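Side-chain contacts in hypothetical protein XAC2396 (Xanthomonas axonopodis pv. citri, PDB 2G3W), which is of unknown function but folds compactly around a variation of the PD-(D/E)XK nuclease motif: residues A10-S15 with L45-F50; E113-K118 with L129-L134; F152-Q157 with V161-D166. All blocks are in the same frame, centred on the assembly; numbering follows the deposited sequence. Where two conformers were deposited one is given.

Contact 1 of 3, residues A10-S15 with L45-F50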
ATOM      1  N   ALA A  10       8.679 -23.671 -16.008  1.00 35.28           N
ATOM      2  CA  ALA A  10       8.710 -23.205 -14.631  1.00 35.22           C
ATOM      3  C   ALA A  10       7.664 -23.930 -13.820  1.00 36.11           C
ATOM      4  O   ALA A  10       6.501 -23.955 -14.193  1.00 35.99           O
ATOM      5  CB  ALA A  10       8.484 -21.716 -14.577  1.00 35.10           C
ATOM      6  N   GLU A  11       8.088 -24.543 -12.722  1.00 36.89           N
ATOM      7  CA  GLU A  11       7.153 -25.140 -11.777  1.00 37.70           C
ATOM      8  C   GLU A  11       7.118 -24.246 -10.539  1.00 37.21           C
ATOM      9  O   GLU A  11       8.169 -23.948  -9.943  1.00 36.77           O
ATOM     10  CB  GLU A  11       7.565 -26.556 -11.413  1.00 38.16           C
ATOM     11  CG  GLU A  11       7.957 -27.437 -12.611  1.00 42.87           C
ATOM     12  CD  GLU A  11       6.770 -27.879 -13.488  1.00 49.15           C
ATOM     13  OE1 GLU A  11       5.682 -28.198 -12.941  1.00 51.03           O
ATOM     14  OE2 GLU A  11       6.937 -27.925 -14.733  1.00 51.11           O
ATOM     15  N   LEU A  12       5.920 -23.801 -10.174  1.00 36.66           N
ATOM     16  CA  LEU A  12       5.757 -22.939  -9.005  1.00 36.49           C
ATOM     17  C   LEU A  12       4.918 -23.613  -7.929  1.00 36.93           C
ATOM     18  O   LEU A  12       3.763 -23.987  -8.168  1.00 36.89           O
ATOM     19  CB  LEU A  12       5.116 -21.599  -9.401  1.00 36.73           C
ATOM     20  CG  LEU A  12       5.749 -20.743 -10.510  1.00 35.50           C
ATOM     21  CD1 LEU A  12       4.902 -19.518 -10.810  1.00 36.31           C
ATOM     22  CD2 LEU A  12       7.166 -20.341 -10.125  1.00 35.95           C
ATOM     23  N   GLN A  13       5.518 -23.797  -6.757  1.00 37.07           N
ATOM     24  CA  GLN A  13       4.786 -24.194  -5.576  1.00 37.26           C
ATOM     25  C   GLN A  13       4.594 -22.957  -4.709  1.00 37.00           C
ATOM     26  O   GLN A  13       5.536 -22.475  -4.075  1.00 36.87           O
ATOM     27  CB  GLN A  13       5.505 -25.303  -4.815  1.00 37.61           C
ATOM     28  CG  GLN A  13       4.617 -25.992  -3.773  1.00 40.84           C
ATOM     29  CD  GLN A  13       3.422 -26.720  -4.378  1.00 43.34           C
ATOM     30  OE1 GLN A  13       3.561 -27.796  -4.956  1.00 45.68           O
ATOM     31  NE2 GLN A  13       2.241 -26.145  -4.217  1.00 44.14           N
ATOM     32  N   ILE A  14       3.364 -22.454  -4.714  1.00 36.82           N
ATOM     33  CA  ILE A  14       3.009 -21.146  -4.144  1.00 36.79           C
ATOM     34  C   ILE A  14       2.330 -21.313  -2.781  1.00 37.80           C
ATOM     35  O   ILE A  14       1.443 -22.145  -2.608  1.00 37.23           O
ATOM     36  CB  ILE A  14       2.118 -20.341  -5.111  1.00 36.35           C
ATOM     37  CG1 ILE A  14       2.798 -20.224  -6.479  1.00 34.31           C
ATOM     38  CG2 ILE A  14       1.771 -18.931  -4.528  1.00 34.86           C
ATOM     39  CD1 ILE A  14       2.073 -19.318  -7.450  1.00 31.56           C
ATOM     40  N   SER A  15       2.809 -20.538  -1.815  1.00 38.64           N
ATOM     41  CA  SER A  15       2.238 -20.474  -0.481  1.00 39.56           C
ATOM     42  C   SER A  15       2.000 -19.012  -0.172  1.00 39.99           C
ATOM     43  O   SER A  15       2.891 -18.304   0.314  1.00 39.78           O
ATOM     44  CB  SER A  15       3.193 -21.078   0.535  1.00 39.55           C
ATOM     45  OG  SER A  15       3.324 -22.460   0.312  1.00 40.73           O
ATOM     46  N   LEU A  45       7.633 -13.979 -11.847  1.00 31.47           N
ATOM     47  CA  LEU A  45       7.238 -13.435 -10.544  1.00 32.38           C
ATOM     48  C   LEU A  45       5.793 -12.868 -10.580  1.00 31.66           C
ATOM     49  O   LEU A  45       5.026 -13.044  -9.615  1.00 31.74           O
ATOM     50  CB  LEU A  45       8.266 -12.371 -10.055  1.00 31.98           C
ATOM     51  CG  LEU A  45       7.919 -11.603  -8.775  1.00 32.96           C
ATOM     52  CD1 LEU A  45       7.793 -12.477  -7.567  1.00 33.34           C
ATOM     53  CD2 LEU A  45       8.930 -10.478  -8.534  1.00 33.65           C
ATOM     54  N   ALA A  46       5.447 -12.168 -11.667  1.00 31.60           N
ATOM     55  CA  ALA A  46       4.113 -11.564 -11.819  1.00 31.81           C
ATOM     56  C   ALA A  46       3.028 -12.621 -11.818  1.00 31.83           C
ATOM     57  O   ALA A  46       1.978 -12.463 -11.173  1.00 31.12           O
ATOM     58  CB  ALA A  46       4.027 -10.723 -13.078  1.00 32.86           C
ATOM     59  N   PHE A  47       3.279 -13.704 -12.546  1.00 32.06           N
ATOM     60  CA  PHE A  47       2.364 -14.809 -12.511  1.00 32.62           C
ATOM     61  C   PHE A  47       2.157 -15.273 -11.052  1.00 32.88           C
ATOM     62  O   PHE A  47       1.020 -15.435 -10.597  1.00 33.76           O
ATOM     63  CB  PHE A  47       2.836 -15.944 -13.452  1.00 32.21           C
ATOM     64  CG  PHE A  47       1.783 -17.005 -13.660  1.00 31.47           C
ATOM     65  CD1 PHE A  47       1.493 -17.891 -12.652  1.00 32.62           C
ATOM     66  CD2 PHE A  47       1.055 -17.078 -14.851  1.00 31.70           C
ATOM     67  CE1 PHE A  47       0.493 -18.870 -12.802  1.00 31.46           C
ATOM     68  CE2 PHE A  47       0.061 -18.081 -15.025  1.00 34.29           C
ATOM     69  CZ  PHE A  47      -0.217 -18.953 -13.993  1.00 32.83           C
ATOM     70  N   ALA A  48       3.246 -15.435 -10.303  1.00 34.04           N
ATOM     71  CA  ALA A  48       3.154 -15.890  -8.922  1.00 34.41           C
ATOM     72  C   ALA A  48       2.418 -14.914  -8.016  1.00 34.38           C
ATOM     73  O   ALA A  48       1.700 -15.348  -7.090  1.00 34.84           O
ATOM     74  CB  ALA A  48       4.538 -16.206  -8.367  1.00 34.64           C
ATOM     75  N   LEU A  49       2.587 -13.612  -8.249  1.00 34.65           N
ATOM     76  CA  LEU A  49       1.873 -12.603  -7.448  1.00 35.22           C
ATOM     77  C   LEU A  49       0.349 -12.625  -7.678  1.00 35.17           C
ATOM     78  O   LEU A  49      -0.422 -12.295  -6.785  1.00 35.37           O
ATOM     79  CB  LEU A  49       2.443 -11.192  -7.664  1.00 34.46           C
ATOM     80  CG  LEU A  49       3.920 -10.979  -7.265  1.00 35.78           C
ATOM     81  CD1 LEU A  49       4.363  -9.524  -7.515  1.00 37.96           C
ATOM     82  CD2 LEU A  49       4.126 -11.389  -5.807  1.00 35.77           C
ATOM     83  N   PHE A  50      -0.066 -13.045  -8.866  1.00 34.70           N
ATOM     84  CA  PHE A  50      -1.459 -12.957  -9.284  1.00 34.82           C
ATOM     85  C   PHE A  50      -2.072 -14.303  -9.676  1.00 36.16           C
ATOM     86  O   PHE A  50      -3.100 -14.337 -10.343  1.00 36.80           O
ATOM     87  CB  PHE A  50      -1.572 -11.952 -10.444  1.00 35.33           C
ATOM     88  CG  PHE A  50      -1.323 -10.549 -10.010  1.00 36.11           C
ATOM     89  CD1 PHE A  50      -2.317  -9.837  -9.343  1.00 36.67           C
ATOM     90  CD2 PHE A  50      -0.065  -9.976 -10.158  1.00 35.50           C
ATOM     91  CE1 PHE A  50      -2.079  -8.597  -8.876  1.00 35.19           C
ATOM     92  CE2 PHE A  50       0.180  -8.724  -9.694  1.00 36.26           C
ATOM     93  CZ  PHE A  50      -0.833  -8.019  -9.058  1.00 36.94           C
TER

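Contact 2 of 3, residues E113-K118 with L129-L134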
ATOM      1  N   GLU A 113      10.740   5.352 -10.113  1.00 37.03           N
ATOM      2  CA  GLU A 113      10.390   6.404  -9.134  1.00 37.30           C
ATOM      3  C   GLU A 113      10.106   7.753  -9.814  1.00 37.01           C
ATOM      4  O   GLU A 113       9.128   8.423  -9.501  1.00 36.26           O
ATOM      5  CB  GLU A 113      11.503   6.593  -8.103  1.00 37.74           C
ATOM      6  CG  GLU A 113      11.226   7.789  -7.152  0.50 38.54           C
ATOM      7  CD  GLU A 113      12.176   7.843  -5.985  0.50 40.47           C
ATOM      8  OE1 GLU A 113      13.393   8.045  -6.214  0.50 42.19           O
ATOM      9  OE2 GLU A 113      11.704   7.678  -4.840  0.50 39.02           O
ATOM     10  N   THR A 114      10.956   8.144 -10.752  1.00 37.34           N
ATOM     11  CA  THR A 114      10.721   9.378 -11.497  1.00 37.40           C
ATOM     12  C   THR A 114       9.405   9.333 -12.300  1.00 36.68           C
ATOM     13  O   THR A 114       8.607  10.278 -12.245  1.00 36.52           O
ATOM     14  CB  THR A 114      11.909   9.734 -12.374  1.00 38.03           C
ATOM     15  OG1 THR A 114      12.107   8.689 -13.334  1.00 43.50           O
ATOM     16  CG2 THR A 114      13.138   9.863 -11.510  1.00 35.36           C
ATOM     17  N   TRP A 115       9.175   8.229 -12.990  1.00 36.12           N
ATOM     18  CA  TRP A 115       7.907   7.960 -13.678  1.00 36.30           C
ATOM     19  C   TRP A 115       6.704   8.121 -12.716  1.00 35.87           C
ATOM     20  O   TRP A 115       5.756   8.867 -12.996  1.00 36.08           O
ATOM     21  CB  TRP A 115       7.916   6.564 -14.288  1.00 36.10           C
ATOM     22  CG  TRP A 115       6.594   6.129 -14.883  1.00 37.51           C
ATOM     23  CD1 TRP A 115       6.109   6.427 -16.125  1.00 39.43           C
ATOM     24  CD2 TRP A 115       5.623   5.260 -14.272  1.00 38.30           C
ATOM     25  NE1 TRP A 115       4.878   5.823 -16.315  1.00 39.70           N
ATOM     26  CE2 TRP A 115       4.558   5.107 -15.192  1.00 39.55           C
ATOM     27  CE3 TRP A 115       5.529   4.649 -13.023  1.00 37.22           C
ATOM     28  CZ2 TRP A 115       3.425   4.341 -14.910  1.00 40.06           C
ATOM     29  CZ3 TRP A 115       4.385   3.879 -12.738  1.00 39.36           C
ATOM     30  CH2 TRP A 115       3.350   3.744 -13.678  1.00 39.22           C
ATOM     31  N   TRP A 116       6.779   7.489 -11.564  1.00 34.06           N
ATOM     32  CA  TRP A 116       5.691   7.662 -10.593  1.00 34.45           C
ATOM     33  C   TRP A 116       5.462   9.111 -10.186  1.00 34.40           C
ATOM     34  O   TRP A 116       4.358   9.624 -10.292  1.00 35.74           O
ATOM     35  CB  TRP A 116       5.878   6.774  -9.351  1.00 32.46           C
ATOM     36  CG  TRP A 116       4.783   7.073  -8.367  1.00 31.65           C
ATOM     37  CD1 TRP A 116       4.859   7.862  -7.249  1.00 30.68           C
ATOM     38  CD2 TRP A 116       3.423   6.678  -8.499  1.00 30.38           C
ATOM     39  NE1 TRP A 116       3.606   7.926  -6.638  1.00 29.62           N
ATOM     40  CE2 TRP A 116       2.710   7.230  -7.411  1.00 30.68           C
ATOM     41  CE3 TRP A 116       2.730   5.895  -9.439  1.00 32.08           C
ATOM     42  CZ2 TRP A 116       1.330   7.000  -7.220  1.00 30.72           C
ATOM     43  CZ3 TRP A 116       1.353   5.686  -9.262  1.00 31.60           C
ATOM     44  CH2 TRP A 116       0.672   6.250  -8.156  1.00 28.28           C
ATOM     45  N   LYS A 117       6.502   9.793  -9.732  1.00 36.20           N
ATOM     46  CA  LYS A 117       6.334  11.149  -9.249  1.00 36.20           C
ATOM     47  C   LYS A 117       5.831  12.086 -10.370  1.00 37.16           C
ATOM     48  O   LYS A 117       5.045  13.012 -10.102  1.00 37.14           O
ATOM     49  CB  LYS A 117       7.652  11.664  -8.641  1.00 37.29           C
ATOM     50  CG  LYS A 117       8.172  10.931  -7.369  1.00 36.05           C
ATOM     51  CD  LYS A 117       9.299  11.796  -6.751  1.00 37.84           C
ATOM     52  CE  LYS A 117      10.232  11.003  -5.824  0.50 38.64           C
ATOM     53  NZ  LYS A 117      11.114  11.952  -5.038  0.50 37.77           N
ATOM     54  N   LYS A 118       6.275  11.848 -11.605  1.00 36.81           N
ATOM     55  CA  LYS A 118       5.768  12.568 -12.783  1.00 38.36           C
ATOM     56  C   LYS A 118       4.262  12.384 -13.033  1.00 37.58           C
ATOM     57  O   LYS A 118       3.538  13.361 -13.301  1.00 36.82           O
ATOM     58  CB  LYS A 118       6.523  12.181 -14.056  1.00 38.28           C
ATOM     59  CG  LYS A 118       6.086  13.030 -15.265  1.00 41.33           C
ATOM     60  CD  LYS A 118       6.836  12.667 -16.545  1.00 40.47           C
ATOM     61  CE  LYS A 118       6.306  13.461 -17.764  1.00 42.17           C
ATOM     62  NZ  LYS A 118       6.314  14.960 -17.551  1.00 45.70           N
ATOM     63  N   LEU A 129      -7.028   0.694 -11.325  1.00 31.96           N
ATOM     64  CA  LEU A 129      -5.615   0.532 -11.611  1.00 32.12           C
ATOM     65  C   LEU A 129      -4.844   0.139 -10.363  1.00 31.92           C
ATOM     66  O   LEU A 129      -5.066   0.690  -9.295  1.00 31.28           O
ATOM     67  CB  LEU A 129      -5.070   1.859 -12.154  1.00 32.78           C
ATOM     68  CG  LEU A 129      -3.558   1.982 -12.406  1.00 35.20           C
ATOM     69  CD1 LEU A 129      -3.077   0.950 -13.406  1.00 30.83           C
ATOM     70  CD2 LEU A 129      -3.298   3.406 -12.932  1.00 31.08           C
ATOM     71  N   ARG A 130      -3.966  -0.848 -10.499  1.00 31.75           N
ATOM     72  CA  ARG A 130      -3.001  -1.209  -9.463  1.00 31.57           C
ATOM     73  C   ARG A 130      -1.584  -0.936  -9.985  1.00 31.39           C
ATOM     74  O   ARG A 130      -1.217  -1.395 -11.070  1.00 33.51           O
ATOM     75  CB  ARG A 130      -3.166  -2.712  -9.104  1.00 30.75           C
ATOM     76  CG  ARG A 130      -2.189  -3.227  -8.045  1.00 31.02           C
ATOM     77  CD  ARG A 130      -2.419  -4.764  -7.800  1.00 30.78           C
ATOM     78  NE  ARG A 130      -3.748  -4.931  -7.228  1.00 39.10           N
ATOM     79  CZ  ARG A 130      -4.064  -4.730  -5.949  1.00 38.22           C
ATOM     80  NH1 ARG A 130      -3.146  -4.366  -5.051  1.00 42.71           N
ATOM     81  NH2 ARG A 130      -5.306  -4.870  -5.576  1.00 38.53           N
ATOM     82  N   VAL A 131      -0.786  -0.166  -9.255  1.00 31.33           N
ATOM     83  CA  VAL A 131       0.577   0.096  -9.683  1.00 32.00           C
ATOM     84  C   VAL A 131       1.472  -0.430  -8.592  1.00 33.11           C
ATOM     85  O   VAL A 131       1.284  -0.113  -7.399  1.00 32.62           O
ATOM     86  CB  VAL A 131       0.873   1.621  -9.948  1.00 32.86           C
ATOM     87  CG1 VAL A 131       2.397   1.809 -10.326  1.00 32.21           C
ATOM     88  CG2 VAL A 131      -0.024   2.152 -11.060  1.00 30.99           C
ATOM     89  N   ILE A 132       2.393  -1.307  -8.982  1.00 34.76           N
ATOM     90  CA  ILE A 132       3.394  -1.789  -8.040  1.00 36.88           C
ATOM     91  C   ILE A 132       4.817  -1.566  -8.551  1.00 37.07           C
ATOM     92  O   ILE A 132       5.064  -1.491  -9.778  1.00 37.55           O
ATOM     93  CB  ILE A 132       3.188  -3.253  -7.622  1.00 37.04           C
ATOM     94  CG1 ILE A 132       3.604  -4.204  -8.692  1.00 39.60           C
ATOM     95  CG2 ILE A 132       1.712  -3.564  -7.128  1.00 39.40           C
ATOM     96  CD1 ILE A 132       3.977  -5.520  -8.101  1.00 47.01           C
ATOM     97  N   GLU A 133       5.740  -1.417  -7.604  1.00 36.14           N
ATOM     98  CA  GLU A 133       7.146  -1.234  -7.956  1.00 36.15           C
ATOM     99  C   GLU A 133       7.974  -2.291  -7.231  1.00 35.56           C
ATOM    100  O   GLU A 133       7.803  -2.497  -6.023  1.00 35.12           O
ATOM    101  CB  GLU A 133       7.658   0.143  -7.569  1.00 36.20           C
ATOM    102  CG  GLU A 133       9.164   0.192  -7.753  1.00 40.22           C
ATOM    103  CD  GLU A 133       9.739   1.571  -7.706  1.00 45.09           C
ATOM    104  OE1 GLU A 133       8.976   2.539  -7.512  1.00 48.96           O
ATOM    105  OE2 GLU A 133      10.972   1.698  -7.900  1.00 52.66           O
ATOM    106  N   LEU A 134       8.858  -2.934  -7.992  1.00 34.89           N
ATOM    107  CA  LEU A 134       9.811  -3.890  -7.456  1.00 34.81           C
ATOM    108  C   LEU A 134      11.211  -3.278  -7.469  1.00 33.95           C
ATOM    109  O   LEU A 134      11.582  -2.607  -8.420  1.00 34.75           O
ATOM    110  CB  LEU A 134       9.815  -5.126  -8.341  1.00 33.14           C
ATOM    111  CG  LEU A 134       8.451  -5.718  -8.685  1.00 35.88           C
ATOM    112  CD1 LEU A 134       8.611  -6.927  -9.683  1.00 35.73           C
ATOM    113  CD2 LEU A 134       7.703  -6.130  -7.402  1.00 34.99           C
TER

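Contact 3 of 3, residues F152-Q157 with V161-D166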
ATOM      1  N   PHE A 152      10.437 -23.341  -8.398  1.00 34.35           N
ATOM      2  CA  PHE A 152      10.419 -22.348  -7.325  1.00 34.61           C
ATOM      3  C   PHE A 152       9.347 -22.608  -6.274  1.00 35.17           C
ATOM      4  O   PHE A 152       8.195 -22.942  -6.600  1.00 34.99           O
ATOM      5  CB  PHE A 152      10.221 -20.926  -7.879  1.00 35.04           C
ATOM      6  CG  PHE A 152      11.457 -20.338  -8.492  1.00 35.28           C
ATOM      7  CD1 PHE A 152      12.407 -19.682  -7.700  1.00 36.15           C
ATOM      8  CD2 PHE A 152      11.677 -20.435  -9.859  1.00 34.65           C
ATOM      9  CE1 PHE A 152      13.558 -19.149  -8.273  1.00 35.64           C
ATOM     10  CE2 PHE A 152      12.826 -19.919 -10.433  1.00 33.30           C
ATOM     11  CZ  PHE A 152      13.765 -19.269  -9.643  1.00 35.37           C
ATOM     12  N   ASP A 153       9.746 -22.459  -5.005  1.00 35.19           N
ATOM     13  CA  ASP A 153       8.813 -22.146  -3.938  1.00 35.01           C
ATOM     14  C   ASP A 153       8.688 -20.658  -3.920  1.00 35.26           C
ATOM     15  O   ASP A 153       9.703 -19.948  -3.920  1.00 33.67           O
ATOM     16  CB  ASP A 153       9.356 -22.612  -2.590  1.00 36.35           C
ATOM     17  CG  ASP A 153       9.437 -24.115  -2.493  1.00 37.22           C
ATOM     18  OD1 ASP A 153       8.461 -24.799  -2.864  1.00 41.18           O
ATOM     19  OD2 ASP A 153      10.482 -24.617  -2.050  1.00 41.16           O
ATOM     20  N   VAL A 154       7.443 -20.198  -3.980  1.00 34.55           N
ATOM     21  CA  VAL A 154       7.120 -18.795  -3.843  1.00 35.51           C
ATOM     22  C   VAL A 154       6.343 -18.666  -2.549  1.00 36.05           C
ATOM     23  O   VAL A 154       5.211 -19.172  -2.427  1.00 36.25           O
ATOM     24  CB  VAL A 154       6.274 -18.275  -5.025  1.00 34.99           C
ATOM     25  CG1 VAL A 154       6.270 -16.734  -5.034  1.00 35.92           C
ATOM     26  CG2 VAL A 154       6.802 -18.820  -6.356  1.00 34.02           C
ATOM     27  N   ILE A 155       6.979 -18.036  -1.570  1.00 36.01           N
ATOM     28  CA  ILE A 155       6.393 -17.877  -0.258  1.00 36.77           C
ATOM     29  C   ILE A 155       5.968 -16.393  -0.137  1.00 36.92           C
ATOM     30  O   ILE A 155       6.820 -15.494  -0.205  1.00 37.01           O
ATOM     31  CB  ILE A 155       7.389 -18.283   0.846  1.00 36.77           C
ATOM     32  CG1 ILE A 155       7.489 -19.811   0.943  1.00 37.61           C
ATOM     33  CG2 ILE A 155       6.949 -17.754   2.203  1.00 38.35           C
ATOM     34  CD1 ILE A 155       8.822 -20.299   1.400  1.00 40.60           C
ATOM     35  N   ILE A 156       4.664 -16.154   0.005  1.00 37.05           N
ATOM     36  CA  ILE A 156       4.135 -14.784   0.158  1.00 37.87           C
ATOM     37  C   ILE A 156       3.479 -14.636   1.526  1.00 39.32           C
ATOM     38  O   ILE A 156       2.656 -15.472   1.919  1.00 39.75           O
ATOM     39  CB  ILE A 156       3.176 -14.406  -0.989  1.00 37.95           C
ATOM     40  CG1 ILE A 156       3.847 -14.699  -2.345  1.00 36.86           C
ATOM     41  CG2 ILE A 156       2.756 -12.932  -0.874  1.00 36.61           C
ATOM     42  CD1 ILE A 156       2.934 -14.495  -3.576  1.00 38.52           C
ATOM     43  N   GLN A 157       3.906 -13.607   2.261  1.00 39.74           N
ATOM     44  CA  GLN A 157       3.494 -13.383   3.648  0.50 40.37           C
ATOM     45  C   GLN A 157       3.719 -11.915   4.051  1.00 40.74           C
ATOM     46  O   GLN A 157       4.827 -11.401   3.909  1.00 41.31           O
ATOM     47  CB  GLN A 157       4.268 -14.333   4.585  0.50 40.33           C
ATOM     48  CG  GLN A 157       5.755 -13.981   4.871  0.25 40.61           C
ATOM     49  CD  GLN A 157       6.705 -14.112   3.672  0.25 40.21           C
ATOM     50  OE1 GLN A 157       6.363 -14.673   2.631  0.25 40.24           O
ATOM     51  NE2 GLN A 157       7.918 -13.601   3.834  0.25 39.65           N
ATOM     52  N   VAL A 161       7.616 -11.219  -0.637  1.00 40.88           N
ATOM     53  CA  VAL A 161       7.662 -12.384  -1.514  1.00 40.60           C
ATOM     54  C   VAL A 161       9.071 -12.954  -1.547  1.00 40.17           C
ATOM     55  O   VAL A 161      10.042 -12.214  -1.700  1.00 39.98           O
ATOM     56  CB  VAL A 161       7.095 -12.073  -2.956  1.00 40.31           C
ATOM     57  CG1 VAL A 161       7.812 -10.921  -3.587  1.00 42.04           C
ATOM     58  CG2 VAL A 161       7.122 -13.334  -3.873  1.00 39.19           C
ATOM     59  N   GLN A 162       9.160 -14.268  -1.361  1.00 39.45           N
ATOM     60  CA  GLN A 162      10.392 -15.037  -1.541  1.00 38.93           C
ATOM     61  C   GLN A 162      10.246 -16.012  -2.701  1.00 38.83           C
ATOM     62  O   GLN A 162       9.268 -16.756  -2.787  1.00 38.56           O
ATOM     63  CB  GLN A 162      10.794 -15.811  -0.262  1.00 38.96           C
ATOM     64  CG  GLN A 162      12.110 -16.593  -0.441  1.00 38.83           C
ATOM     65  CD  GLN A 162      12.571 -17.402   0.773  1.00 40.03           C
ATOM     66  OE1 GLN A 162      11.841 -17.584   1.754  1.00 41.19           O
ATOM     67  NE2 GLN A 162      13.802 -17.903   0.697  1.00 39.03           N
HETATM   68  N   MSE A 163      11.244 -16.003  -3.585  1.00 37.93           N
HETATM   69  CA  MSE A 163      11.323 -16.923  -4.691  1.00 37.35           C
HETATM   70  C   MSE A 163      12.500 -17.833  -4.407  1.00 36.65           C
HETATM   71  O   MSE A 163      13.670 -17.420  -4.518  1.00 36.39           O
HETATM   72  CB  MSE A 163      11.547 -16.154  -5.980  1.00 37.38           C
HETATM   73  CG  MSE A 163      10.323 -15.348  -6.409  1.00 38.91           C
HETATM   74 SE   MSE A 163       9.200 -16.395  -7.585  0.80 45.73          SE
HETATM   75  CE  MSE A 163      10.310 -16.184  -9.115  1.00 40.80           C
ATOM     76  N   LEU A 164      12.189 -19.060  -4.008  1.00 36.08           N
ATOM     77  CA  LEU A 164      13.212 -19.984  -3.548  1.00 36.33           C
ATOM     78  C   LEU A 164      13.404 -21.214  -4.457  1.00 35.73           C
ATOM     79  O   LEU A 164      12.476 -21.982  -4.698  1.00 35.71           O
ATOM     80  CB  LEU A 164      12.919 -20.417  -2.103  1.00 36.08           C
ATOM     81  CG  LEU A 164      13.833 -21.514  -1.547  1.00 38.29           C
ATOM     82  CD1 LEU A 164      15.215 -20.961  -1.234  1.00 40.02           C
ATOM     83  CD2 LEU A 164      13.201 -22.140  -0.318  1.00 40.99           C
ATOM     84  N   ALA A 165      14.625 -21.385  -4.943  1.00 35.43           N
ATOM     85  CA  ALA A 165      14.991 -22.528  -5.758  1.00 35.12           C
ATOM     86  C   ALA A 165      16.209 -23.198  -5.114  1.00 35.38           C
ATOM     87  O   ALA A 165      16.853 -22.602  -4.248  1.00 34.96           O
ATOM     88  CB  ALA A 165      15.306 -22.081  -7.155  1.00 35.20           C
ATOM     89  N   ASP A 166      16.532 -24.431  -5.532  1.00 36.22           N
ATOM     90  CA  ASP A 166      17.705 -25.127  -5.000  1.00 36.74           C
ATOM     91  C   ASP A 166      19.004 -24.350  -5.250  1.00 37.02           C
ATOM     92  O   ASP A 166      19.982 -24.518  -4.513  1.00 37.15           O
ATOM     93  CB  ASP A 166      17.835 -26.546  -5.594  1.00 37.40           C
ATOM     94  CG  ASP A 166      16.628 -27.451  -5.283  1.00 38.47           C
ATOM     95  OD1 ASP A 166      16.007 -27.333  -4.135  1.00 40.46           O
ATOM     96  OD2 ASP A 166      16.305 -28.317  -6.205  1.00 42.37           O
TER

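Contact 1 of 3, residues A10-S15 with L45-F50
The last turn of helix 37-49 lies against strand 6-16 of the large mixed sheet, and the touching is done by Ala48 and Phe47 on the helix and by Leu12 and Ile14, alternate residues of the strand. Ala48 sits closest to the strand. Its small side chain lets the backbone come near enough for Ile14 CD1 to rest 3.9 Å from Ala48 CA, with Ala48 CB at 4.1 Å from that same methyl. The other branch-end to meet it is Leu12 CD1, also 4.1 Å from Ala48 CB, so the two strand residues approach the one methyl with their tips. In Ile14 the CG1 arm is anti to the carbonyl carbon (chi1 -54°) and then extended, which sends CD1 out to the helix. Leu12 CD1 has a second neighbour in Phe47, whose CD1 lies 4.2 Å away; the methyl meets that ring obliquely. Around the Phe47 ring the rest of the layer closes in, with His25 edge-to-face and Phe57 also against it. All four touching residues are buried, and the contact is wholly apolar. The axes of 45-49 and 10-15 pass 10.2 Å apart at 36°, the spacing of an alpha/beta layer in which one helical face, with an alanine at its closest point, packs on a sheet.

Contact 2 of 3, residues E113-K118 with L129-L134
Glu133 OE1 is held by a salt bridge to Arg177 NH2; it also lies 4.2 Å from the backbone N of Glu113, near the start of helix 110-123, which is proximity and too long for a bond. The two carboxylates stay apart, with Glu113 OE2 6.4 Å from Glu133 OE1. Beyond this polar end the contact turns apolar and centres on Val131, met by two successive tryptophans. Trp115 and Val131 approach each other from opposite directions, the indole presenting its edge: Val131 CG1 lies close to the indole plane, 3.7 Å from Trp115 CZ3 and 4.0 Å from Trp115 CH2. Val131 CG1 is anti to its own backbone nitrogen (chi1 177°), which carries this methyl out to the indole. Trp116 meets the same side chain at a slant, its CZ3 4.2 Å from Val131 CB, so both six-membered rings converge on one valine. Trp115 also touches Val104 of the neighbouring strand, and Trp116 packs on Asn24 of the second subunit. The axes of 113-118 and 129-133 lie at 148°, the helix heading back against the strand that follows it, as in the beta-alpha-beta crossover formed here by strand 101-106, helix 110-123 and strand 129-133.

Contact 3 of 3, residues F152-Q157 with V161-D166
Val161, near the start of strand 160-165, lays its CG2 methyl alongside two side chains of the first strand, 3.7 Å from Val154 CG1 and 3.9 Å from Ile156 CG1, all three pointing to the face that helix 37-49 covers. Gln162 follows on the other face. Its backbone pairs with Ile155 through two bonds, Gln162 N to Ile155 O and Ile155 N to Gln162 O, both 2.9 Å. The extended Gln162 side chain runs beside Ile155 and is held at its end by Ser169 OG, bonded to Gln162 NE2. Met163, present as selenomethionine, is a non-hydrogen-bonded partner of Val154 and returns to the helix-covered face, where its SE lies 3.6 Å from Val154 CG2. Its chain bends at chi2 and chi3 (-91° and -77°), which brings CE over the centre of the Phe152 ring, 4.3 Å from the centroid: a CH-pi contact, with the selenium itself oblique to the ring in a Met-aromatic arrangement. Leu164 restores the hydrogen-bonded pairing with Asp153: Asp153 N gives a 2.8 Å bond to Leu164 O, and the return bond from Leu164 N to Asp153 O is almost straight, 174° at the hydrogen. Ala165 completes the strand's contacts by placing CB over the opposite face of the Phe152 ring, 3.6 Å from Phe152 CE1, so that the phenyl is sandwiched between a methyl of Met163 and that of Ala165. Hydrogen-bonded and non-hydrogen-bonded antiparallel pairs alternate and, closed by a short turn, make a beta hairpin of strands 149-157 and 160-165.

Contacts 1 and 3 adjoin, their centres 8 Å apart: strands 6-16 and 149-157 run as neighbours, with probable hydrogen bonds from Phe152 N to Glu11 O and from Ile156 N to Ser15 O, both 2.8 Å. Helix 37-49 spans them, Ala48 CB lying 3.8 Å from Val154 CG1. Contact 2 is about 22 Å from contact 1 between centres, yet Leu45 CD2 touches Leu134 CD1 at 3.7 Å, and Leu49 meets Ile132. Helices 37-49 and 110-123 thus cover opposite faces of strand 129-133. Contacts 2 and 3 do not touch, their nearest atoms about 6 Å apart. An acetate, probably from crystallisation, lies about 5 Å from the side chain of Ala165.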